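Local coordinates for protein pyruvate kinase (Pyrobaculum aerophilum, PDB 3QTG) that catalyses the last step of glycolysis, interconverting phosphoenolpyruvate plus ADP with pyruvate plus ATP, with the help of a divalent metal cation, at residues F38-D43 with R65-A70. Residues are numbered along the deposited sequence; the frame is centred on the assembly and turned at random.
Sequences FLDLVD and RSYEKA
L39 of helix 32-39 lies against one face of the Y67 ring of helix 54-71. Its CB sits almost exactly over the middle of the ring, 3.6 Å from the Y67 centroid and 4° off the normal, a CH-pi contact. The two side chains run past each other in opposite directions, so the branch of L39 reaches back towards the root of the tyrosine, where L39 CD1 comes within 3.7 Å of Y67 CB. The phenol in turn extends toward the turn at D40, because CG of Y67 stands anti to its own backbone nitrogen (chi1 163°) and the ring points across to the L39-D40 backbone. D40 follows in the type I turn from L39 to V42 and its carboxylate accepts the tyrosine's hydrogen bond: Y67 OH donates to D40 OD1 at a very short 2.5 Å. The carboxylate oxygen lies at the ring edge, near its plane, although the two flat groups are turned 56° from each other. On the far side of the turn L41 packs on helix 331-343, and beyond it V42 and D43 lead into barrel strand 44-48. R73 joins the site from outside, its NH1 hydrogen-bonded to both L39 O and Y67 OH and its NH2 to V42 O. Replacing Y67 by a phenylalanine would probably keep the cover over L39 but leave D40 OD1 and R73 NH1 without their shared hydroxyl. The contact thus couples two neighbouring helices of the TIM barrel through an apolar ring face and a hydrogen-bonded hydroxyl, where the positive charge of R73 probably makes the phenol a stronger donor to D40.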
# COMPACT_ATOMS: atom_id res chain seq x y z
N PHE A 38 18.80 40.92 13.78
CA PHE A 38 19.30 39.60 14.17
C PHE A 38 18.18 38.72 14.76
O PHE A 38 18.01 37.55 14.37
CB PHE A 38 20.45 39.77 15.18
CG PHE A 38 21.05 38.48 15.65
CD1 PHE A 38 22.07 37.87 14.92
CD2 PHE A 38 20.63 37.88 16.83
CE1 PHE A 38 22.64 36.68 15.33
CE2 PHE A 38 21.19 36.68 17.25
CZ PHE A 38 22.21 36.08 16.50
N LEU A 39 17.42 39.30 15.69
CA LEU A 39 16.33 38.59 16.37
C LEU A 39 15.12 38.38 15.48
O LEU A 39 14.33 37.46 15.71
CB LEU A 39 15.95 39.31 17.67
CG LEU A 39 17.06 39.30 18.73
CD1 LEU A 39 16.69 40.12 19.95
CD2 LEU A 39 17.44 37.87 19.15
N ASP A 40 14.97 39.24 14.47
CA ASP A 40 13.96 39.08 13.42
C ASP A 40 14.17 37.80 12.63
O ASP A 40 13.26 37.32 11.95
CB ASP A 40 14.01 40.25 12.44
CG ASP A 40 13.26 41.50 12.95
OD1 ASP A 40 12.63 41.48 14.04
OD2 ASP A 40 13.32 42.51 12.21
N LEU A 41 15.37 37.26 12.71
CA LEU A 41 15.74 36.10 11.91
C LEU A 41 15.86 34.82 12.73
O LEU A 41 16.29 33.79 12.21
CB LEU A 41 17.05 36.38 11.13
CG LEU A 41 16.89 37.29 9.91
CD1 LEU A 41 18.23 37.89 9.46
CD2 LEU A 41 16.21 36.56 8.75
N VAL A 42 15.49 34.89 14.01
CA VAL A 42 15.53 33.71 14.89
C VAL A 42 14.16 33.41 15.49
O VAL A 42 13.27 34.28 15.54
CB VAL A 42 16.65 33.78 15.99
CG1 VAL A 42 17.95 34.26 15.40
CG2 VAL A 42 16.25 34.70 17.19
N ASP A 43 13.98 32.15 15.90
CA ASP A 43 12.75 31.72 16.57
C ASP A 43 13.02 31.43 18.03
O ASP A 43 12.09 31.25 18.82
CB ASP A 43 12.16 30.48 15.87
CG ASP A 43 11.90 30.72 14.39
OD1 ASP A 43 10.97 31.48 14.03
OD2 ASP A 43 12.62 30.15 13.56
N ARG A 65 13.45 39.52 25.78
CA ARG A 65 12.06 39.75 26.20
C ARG A 65 11.58 41.15 25.84
O ARG A 65 10.38 41.36 25.58
CB ARG A 65 11.89 39.52 27.71
CG ARG A 65 12.07 38.07 28.13
CD ARG A 65 11.19 37.10 27.30
NE ARG A 65 11.41 35.73 27.74
CZ ARG A 65 11.26 34.63 27.00
NH1 ARG A 65 10.87 34.70 25.73
NH2 ARG A 65 11.50 33.45 27.55
N SER A 66 12.52 42.08 25.80
CA SER A 66 12.26 43.45 25.38
C SER A 66 11.90 43.49 23.89
O SER A 66 10.94 44.14 23.48
CB SER A 66 13.48 44.33 25.70
OG SER A 66 13.34 45.62 25.15
N TYR A 67 12.67 42.75 23.09
CA TYR A 67 12.42 42.62 21.65
C TYR A 67 11.08 41.95 21.40
O TYR A 67 10.30 42.39 20.56
CB TYR A 67 13.55 41.81 21.00
CG TYR A 67 13.15 41.30 19.62
CD1 TYR A 67 13.36 42.09 18.49
CD2 TYR A 67 12.54 40.06 19.47
CE1 TYR A 67 12.99 41.63 17.24
CE2 TYR A 67 12.15 39.60 18.23
CZ TYR A 67 12.38 40.38 17.12
OH TYR A 67 11.99 39.96 15.89
N GLU A 68 10.84 40.86 22.13
CA GLU A 68 9.61 40.09 22.05
C GLU A 68 8.37 40.97 22.28
O GLU A 68 7.38 40.84 21.55
CB GLU A 68 9.66 38.94 23.05
CG GLU A 68 8.29 38.47 23.57
CD GLU A 68 8.38 37.12 24.26
OE1 GLU A 68 9.47 36.49 24.22
OE2 GLU A 68 7.35 36.69 24.84
N LYS A 69 8.45 41.86 23.27
CA LYS A 69 7.37 42.80 23.59
C LYS A 69 7.15 43.80 22.46
O LYS A 69 6.03 43.97 21.98
CB LYS A 69 7.67 43.53 24.91
CG LYS A 69 6.44 44.17 25.58
CD LYS A 69 6.83 44.89 26.88
CE LYS A 69 5.62 45.56 27.55
NZ LYS A 69 6.01 46.32 28.79
N ALA A 70 8.23 44.46 22.04
CA ALA A 70 8.18 45.43 20.94
C ALA A 70 7.62 44.85 19.64
O ALA A 70 6.77 45.48 18.99
CB ALA A 70 9.57 46.02 20.70